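Local coordinates for protein DNA photolyase (Agrobacterium tumefaciens, PDB 4U63) that probably repairs ultraviolet-induced cyclobutane pyrimidine dimers in DNA, using light, a flavin cofactor and a methenyltetrahydrofolate antenna, at residues A63-H75 / W386-S398. Numbering follows the deposited sequence.
With FAD (flavin-adenine dinucleotide), chain C.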
loop_
_atom_site.group_PDB
_atom_site.type_symbol
_atom_site.label_atom_id
_atom_site.label_comp_id
_atom_site.label_asym_id
_atom_site.label_seq_id
_atom_site.Cartn_x
_atom_site.Cartn_y
_atom_site.Cartn_z
ATOM N N ALA A 63 2.399 -10.611 -11.414
ATOM C CA ALA A 63 2.026 -9.282 -10.913
ATOM C C ALA A 63 0.517 -9.106 -10.782
ATOM O O ALA A 63 -0.258 -9.898 -11.319
ATOM C CB ALA A 63 2.587 -8.215 -11.832
ATOM N N GLY A 64 0.114 -8.054 -10.071
ATOM C CA GLY A 64 -1.307 -7.758 -9.836
ATOM C C GLY A 64 -1.603 -7.550 -8.360
ATOM O O GLY A 64 -0.684 -7.240 -7.586
ATOM N N PRO A 65 -2.890 -7.718 -7.953
ATOM C CA PRO A 65 -3.241 -7.508 -6.537
ATOM C C PRO A 65 -2.504 -8.451 -5.623
ATOM O O PRO A 65 -2.385 -9.639 -5.933
ATOM C CB PRO A 65 -4.737 -7.830 -6.471
ATOM C CG PRO A 65 -5.222 -7.800 -7.852
ATOM C CD PRO A 65 -4.068 -8.135 -8.742
ATOM N N LEU A 66 -2.029 -7.930 -4.499
ATOM C CA LEU A 66 -1.253 -8.727 -3.567
ATOM C C LEU A 66 -2.126 -9.679 -2.734
ATOM O O LEU A 66 -1.592 -10.580 -2.083
ATOM C CB LEU A 66 -0.407 -7.820 -2.656
ATOM C CG LEU A 66 0.620 -6.859 -3.301
ATOM C CD1 LEU A 66 1.738 -6.537 -2.300
ATOM C CD2 LEU A 66 1.223 -7.400 -4.591
ATOM N N GLY A 67 -3.451 -9.498 -2.761
ATOM C CA GLY A 67 -4.345 -10.328 -1.978
ATOM C C GLY A 67 -5.814 -10.023 -2.166
ATOM O O GLY A 67 -6.180 -9.228 -3.026
ATOM N N GLY A 68 -6.642 -10.665 -1.347
ATOM C CA GLY A 68 -8.115 -10.577 -1.438
ATOM C C GLY A 68 -8.689 -9.167 -1.327
ATOM O O GLY A 68 -9.529 -8.773 -2.126
ATOM N N ALA A 69 -8.232 -8.403 -0.342
ATOM C CA ALA A 69 -8.688 -7.008 -0.197
ATOM C C ALA A 69 -8.328 -6.158 -1.426
ATOM O O ALA A 69 -9.125 -5.338 -1.890
ATOM C CB ALA A 69 -8.114 -6.394 1.065
ATOM N N GLN A 70 -7.127 -6.368 -1.954
ATOM C CA GLN A 70 -6.680 -5.621 -3.121
ATOM C C GLN A 70 -7.395 -6.055 -4.416
ATOM O O GLN A 70 -7.490 -5.273 -5.366
ATOM C CB GLN A 70 -5.168 -5.722 -3.255
ATOM C CG GLN A 70 -4.563 -4.532 -3.954
ATOM C CD GLN A 70 -3.100 -4.376 -3.618
ATOM O OE1 GLN A 70 -2.274 -5.154 -4.079
ATOM N NE2 GLN A 70 -2.773 -3.379 -2.801
ATOM N N GLU A 71 -7.887 -7.295 -4.454
ATOM C CA GLU A 71 -8.734 -7.749 -5.569
ATOM C C GLU A 71 -10.073 -7.004 -5.569
ATOM O O GLU A 71 -10.565 -6.608 -6.626
ATOM C CB GLU A 71 -8.957 -9.258 -5.512
ATOM C CG GLU A 71 -7.726 -10.060 -5.896
ATOM C CD GLU A 71 -7.925 -11.552 -5.783
ATOM O OE1 GLU A 71 -8.820 -12.000 -5.043
ATOM O OE2 GLU A 71 -7.174 -12.290 -6.435
ATOM N N TRP A 72 -10.653 -6.811 -4.384
ATOM C CA TRP A 72 -11.836 -5.960 -4.249
ATOM C C TRP A 72 -11.527 -4.573 -4.788
ATOM O O TRP A 72 -12.307 -4.020 -5.565
ATOM C CB TRP A 72 -12.284 -5.869 -2.791
ATOM C CG TRP A 72 -13.453 -4.978 -2.552
ATOM C CD1 TRP A 72 -14.756 -5.349 -2.524
ATOM C CD2 TRP A 72 -13.428 -3.566 -2.292
ATOM N NE1 TRP A 72 -15.549 -4.263 -2.270
ATOM C CE2 TRP A 72 -14.764 -3.153 -2.120
ATOM C CE3 TRP A 72 -12.408 -2.611 -2.189
ATOM C CZ2 TRP A 72 -15.113 -1.826 -1.852
ATOM C CZ3 TRP A 72 -12.754 -1.284 -1.922
ATOM C CH2 TRP A 72 -14.097 -0.907 -1.756
ATOM N N TRP A 73 -10.384 -4.027 -4.378
ATOM C CA TRP A 73 -9.944 -2.712 -4.833
ATOM C C TRP A 73 -9.802 -2.673 -6.361
ATOM O O TRP A 73 -10.307 -1.752 -7.027
ATOM C CB TRP A 73 -8.618 -2.307 -4.170
ATOM C CG TRP A 73 -8.327 -0.867 -4.399
ATOM C CD1 TRP A 73 -7.760 -0.316 -5.509
ATOM C CD2 TRP A 73 -8.637 0.222 -3.523
ATOM N NE1 TRP A 73 -7.682 1.047 -5.375
ATOM C CE2 TRP A 73 -8.211 1.405 -4.164
ATOM C CE3 TRP A 73 -9.225 0.312 -2.250
ATOM C CZ2 TRP A 73 -8.352 2.669 -3.580
ATOM C CZ3 TRP A 73 -9.356 1.572 -1.671
ATOM C CH2 TRP A 73 -8.927 2.731 -2.341
ATOM N N LEU A 74 -9.124 -3.676 -6.908
ATOM C CA LEU A 74 -8.837 -3.716 -8.338
ATOM C C LEU A 74 -10.097 -3.743 -9.181
ATOM O O LEU A 74 -10.170 -3.064 -10.195
ATOM C CB LEU A 74 -7.962 -4.918 -8.692
ATOM C CG LEU A 74 -7.647 -5.098 -10.188
ATOM C CD1 LEU A 74 -6.791 -3.952 -10.691
ATOM C CD2 LEU A 74 -6.954 -6.423 -10.466
ATOM N N HIS A 75 -11.080 -4.543 -8.772
ATOM C CA HIS A 75 -12.343 -4.597 -9.498
ATOM C C HIS A 75 -12.923 -3.193 -9.681
ATOM O O HIS A 75 -13.227 -2.754 -10.796
ATOM C CB HIS A 75 -13.351 -5.457 -8.753
ATOM C CG HIS A 75 -14.688 -5.504 -9.409
ATOM N ND1 HIS A 75 -15.056 -6.509 -10.278
ATOM C CD2 HIS A 75 -15.745 -4.660 -9.339
ATOM C CE1 HIS A 75 -16.282 -6.285 -10.710
ATOM N NE2 HIS A 75 -16.723 -5.169 -10.155
ATOM N N TRP A 386 -0.136 -12.074 5.990
ATOM C CA TRP A 386 -1.504 -11.762 6.433
ATOM C C TRP A 386 -1.894 -10.358 5.958
ATOM O O TRP A 386 -2.972 -10.158 5.407
ATOM C CB TRP A 386 -1.651 -11.853 7.957
ATOM C CG TRP A 386 -3.050 -11.504 8.412
ATOM C CD1 TRP A 386 -3.459 -10.343 9.024
ATOM C CD2 TRP A 386 -4.226 -12.303 8.254
ATOM N NE1 TRP A 386 -4.814 -10.387 9.264
ATOM C CE2 TRP A 386 -5.309 -11.575 8.804
ATOM C CE3 TRP A 386 -4.470 -13.563 7.711
ATOM C CZ2 TRP A 386 -6.619 -12.072 8.821
ATOM C CZ3 TRP A 386 -5.784 -14.065 7.736
ATOM C CH2 TRP A 386 -6.830 -13.317 8.285
ATOM N N PHE A 387 -0.985 -9.399 6.149
ATOM C CA PHE A 387 -1.207 -8.024 5.691
ATOM C C PHE A 387 -1.386 -7.960 4.176
ATOM O O PHE A 387 -2.213 -7.212 3.681
ATOM C CB PHE A 387 -0.045 -7.114 6.113
ATOM C CG PHE A 387 -0.185 -6.515 7.496
ATOM C CD1 PHE A 387 -0.924 -7.138 8.508
ATOM C CD2 PHE A 387 0.448 -5.318 7.793
ATOM C CE1 PHE A 387 -1.024 -6.568 9.769
ATOM C CE2 PHE A 387 0.346 -4.747 9.055
ATOM C CZ PHE A 387 -0.389 -5.366 10.043
ATOM N N ARG A 388 -0.599 -8.743 3.446
ATOM C CA ARG A 388 -0.721 -8.824 1.986
ATOM C C ARG A 388 -2.127 -9.208 1.529
ATOM O O ARG A 388 -2.588 -8.733 0.494
ATOM C CB ARG A 388 0.292 -9.820 1.397
ATOM C CG ARG A 388 1.436 -9.174 0.641
ATOM C CD ARG A 388 2.574 -10.154 0.347
ATOM N NE ARG A 388 2.102 -11.502 0.016
ATOM C CZ ARG A 388 2.782 -12.633 0.242
ATOM N NH1 ARG A 388 3.990 -12.618 0.816
ATOM N NH2 ARG A 388 2.242 -13.802 -0.105
ATOM N N ASP A 389 -2.794 -10.071 2.296
ATOM C CA ASP A 389 -4.130 -10.554 1.938
ATOM C C ASP A 389 -5.255 -9.631 2.390
ATOM O O ASP A 389 -6.376 -9.710 1.849
ATOM C CB ASP A 389 -4.368 -11.956 2.518
ATOM C CG ASP A 389 -5.555 -12.678 1.859
ATOM O OD1 ASP A 389 -5.719 -12.621 0.616
ATOM O OD2 ASP A 389 -6.328 -13.321 2.582
ATOM N N THR A 390 -4.976 -8.768 3.369
ATOM C CA THR A 390 -6.041 -8.011 4.049
ATOM C C THR A 390 -6.005 -6.492 3.880
ATOM O O THR A 390 -7.011 -5.829 4.125
ATOM C CB THR A 390 -6.043 -8.324 5.553
ATOM O OG1 THR A 390 -4.730 -8.118 6.086
ATOM C CG2 THR A 390 -6.468 -9.770 5.796
ATOM N N LEU A 391 -4.857 -5.952 3.481
ATOM C CA LEU A 391 -4.721 -4.515 3.232
ATOM C C LEU A 391 -5.107 -4.141 1.818
ATOM O O LEU A 391 -4.571 -4.693 0.867
ATOM C CB LEU A 391 -3.278 -4.061 3.435
ATOM C CG LEU A 391 -2.701 -4.044 4.859
ATOM C CD1 LEU A 391 -1.191 -3.816 4.807
ATOM C CD2 LEU A 391 -3.379 -2.971 5.703
ATOM N N VAL A 392 -6.026 -3.178 1.677
ATOM C CA VAL A 392 -6.268 -2.585 0.361
ATOM C C VAL A 392 -5.010 -1.858 -0.164
ATOM O O VAL A 392 -4.832 -1.755 -1.375
ATOM C CB VAL A 392 -7.508 -1.663 0.299
ATOM C CG1 VAL A 392 -8.789 -2.491 0.447
ATOM C CG2 VAL A 392 -7.457 -0.534 1.321
ATOM N N ASP A 393 -4.150 -1.388 0.745
ATOM C CA ASP A 393 -2.910 -0.667 0.366
ATOM C C ASP A 393 -1.661 -1.531 0.304
ATOM O O ASP A 393 -0.552 -0.988 0.170
ATOM C CB ASP A 393 -2.670 0.589 1.260
ATOM C CG ASP A 393 -2.307 0.262 2.720
ATOM O OD1 ASP A 393 -1.879 -0.869 3.060
ATOM O OD2 ASP A 393 -2.461 1.173 3.556
ATOM N N ALA A 394 -1.819 -2.861 0.371
ATOM C CA ALA A 394 -0.667 -3.754 0.363
ATOM C C ALA A 394 0.316 -3.350 -0.724
ATOM O O ALA A 394 -0.046 -3.260 -1.906
ATOM C CB ALA A 394 -1.096 -5.197 0.179
ATOM N N ASP A 395 1.564 -3.126 -0.316
ATOM C CA ASP A 395 2.600 -2.645 -1.215
ATOM C C ASP A 395 3.853 -3.507 -1.041
ATOM O O ASP A 395 4.273 -3.758 0.092
ATOM C CB ASP A 395 2.871 -1.167 -0.935
ATOM C CG ASP A 395 3.841 -0.573 -1.899
ATOM O OD1 ASP A 395 5.060 -0.780 -1.690
ATOM O OD2 ASP A 395 3.381 0.074 -2.879
ATOM N N PRO A 396 4.453 -3.969 -2.154
ATOM C CA PRO A 396 5.595 -4.898 -2.038
ATOM C C PRO A 396 6.846 -4.288 -1.389
ATOM O O PRO A 396 7.691 -5.018 -0.882
ATOM C CB PRO A 396 5.873 -5.287 -3.494
ATOM C CG PRO A 396 5.375 -4.132 -4.287
ATOM C CD PRO A 396 4.168 -3.640 -3.566
ATOM N N ALA A 397 6.963 -2.965 -1.406
ATOM C CA ALA A 397 8.069 -2.290 -0.752
ATOM C C ALA A 397 7.703 -1.902 0.674
ATOM O O ALA A 397 8.425 -2.219 1.612
ATOM C CB ALA A 397 8.457 -1.070 -1.541
ATOM N N SER A 398 6.571 -1.220 0.851
ATOM C CA SER A 398 6.254 -0.666 2.171
ATOM C C SER A 398 5.890 -1.704 3.216
ATOM O O SER A 398 6.259 -1.566 4.374
ATOM C CB SER A 398 5.151 0.375 2.070
ATOM O OG SER A 398 5.524 1.407 1.193
HETATM P PA FAD C . -0.678 9.251 5.847
HETATM O O1A FAD C . -0.248 9.467 7.262
HETATM O O2A FAD C . -1.732 10.138 5.272
HETATM O O5B FAD C . 0.661 9.259 4.962
HETATM C C5B FAD C . 0.657 9.619 3.575
HETATM C C4B FAD C . 1.297 8.543 2.710
HETATM O O4B FAD C . 2.657 8.321 3.080
HETATM C C3B FAD C . 0.627 7.194 2.828
HETATM O O3B FAD C . -0.576 7.117 2.045
HETATM C C2B FAD C . 1.726 6.261 2.367
HETATM O O2B FAD C . 1.795 6.192 0.941
HETATM C C1B FAD C . 2.972 6.932 2.888
HETATM N N9A FAD C . 3.442 6.405 4.188
HETATM C C8A FAD C . 3.103 6.873 5.402
HETATM N N7A FAD C . 3.732 6.192 6.382
HETATM C C5A FAD C . 4.518 5.269 5.789
HETATM C C6A FAD C . 5.433 4.225 6.258
HETATM N N6A FAD C . 5.640 4.046 7.578
HETATM N N1A FAD C . 6.041 3.467 5.317
HETATM C C2A FAD C . 5.820 3.647 3.994
HETATM N N3A FAD C . 4.990 4.592 3.506
HETATM C C4A FAD C . 4.325 5.410 4.346
HETATM N N1 FAD C . 1.961 1.314 3.789
HETATM C C2 FAD C . 1.533 0.996 2.548
HETATM O O2 FAD C . 1.312 1.943 1.758
HETATM N N3 FAD C . 1.351 -0.290 2.158
HETATM C C4 FAD C . 1.590 -1.336 2.990
HETATM O O4 FAD C . 1.435 -2.529 2.619
HETATM C C4X FAD C . 2.049 -1.059 4.366
HETATM N N5 FAD C . 2.290 -2.039 5.286
HETATM C C5X FAD C . 2.738 -1.730 6.538
HETATM C C6 FAD C . 3.014 -2.725 7.466
HETATM C C7 FAD C . 3.460 -2.420 8.756
HETATM C C7M FAD C . 3.752 -3.518 9.753
HETATM C C8 FAD C . 3.640 -1.006 9.154
HETATM C C8M FAD C . 4.126 -0.614 10.532
HETATM C C9 FAD C . 3.369 -0.019 8.244
HETATM C C9A FAD C . 2.928 -0.302 6.948
HETATM N N10 FAD C . 2.641 0.733 6.010
HETATM C C10 FAD C . 2.213 0.374 4.721
HETATM C "C1'" FAD C . 2.866 2.152 6.314
HETATM C "C2'" FAD C . 1.746 2.991 6.890
HETATM O "O2'" FAD C . 1.234 2.355 8.067
HETATM C "C3'" FAD C . 0.648 3.256 5.879
HETATM O "O3'" FAD C . 1.181 3.829 4.688
HETATM C "C4'" FAD C . -0.376 4.207 6.497
HETATM O "O4'" FAD C . -1.059 3.535 7.553
HETATM C "C5'" FAD C . -1.361 4.649 5.434
HETATM O "O5'" FAD C . -2.354 5.540 5.962
HETATM P P FAD C . -2.489 7.008 5.322
HETATM O O1P FAD C . -3.633 7.694 5.984
HETATM O O2P FAD C . -2.560 6.919 3.824
HETATM O O3P FAD C . -1.096 7.685 5.748
HETATM O O HOH W 1 0.751 -11.678 -2.730
HETATM O O HOH W 2 -4.875 -7.264 -0.176
#
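The side-chain amide nitrogen of Gln70 is gripped by two backbone carbonyls, Gln70 NE2 lying 2.9 Å from Ala394 O and 3.0 Å from Val392 O, and so illustrates how one amide can clamp a cofactor loop in the photolyase fold. Here the start of helix 68-87 and the residues leading into it, from the N-terminal photolyase region, meet the end of helix 380-390 and the type I turn Leu391-Ala394 of the FAD-binding region. Both acceptors lie close to the amide plane of Gln70, but they are used differently: Ala394 O is met on a lone pair, Val392 O from above its carbonyl plane. With CG anti to the backbone N (chi1 -152°) and the chain extended beyond it, the amide reaches across to the turn, while Gln70 OE1 takes Leu66 N at 2.8 Å, fixing the amide's rotation. The same turn and the residue after it hold the flavin: FAD N3 donates to Asp393 O at 2.8 Å and Asp395 N to FAD O4; the carboxylate of Asp393 is held by Arg365 and Ser261.

At the helix start, Gly68 N meets Asp389 OD1 at 2.9 Å from above the carboxylate plane, and Ala69 N binds Asp389 O, a carbonyl that is also hydrogen-bonded to the folate antenna. Gly67, the N-cap residue, makes a CA-H...O contact with Arg388 O (CA to O 3.4 Å). A water accepts from Gln70 N and donates to both Arg388 O and Leu391 O.

Apolar contacts complete the interface. Leu66 lays CB against Ala394 CB and CD1 beside the ring of Pro396, whereas Val392 crosses Trp73 at about a right angle, its CB 3.7 Å from Trp73 CE3.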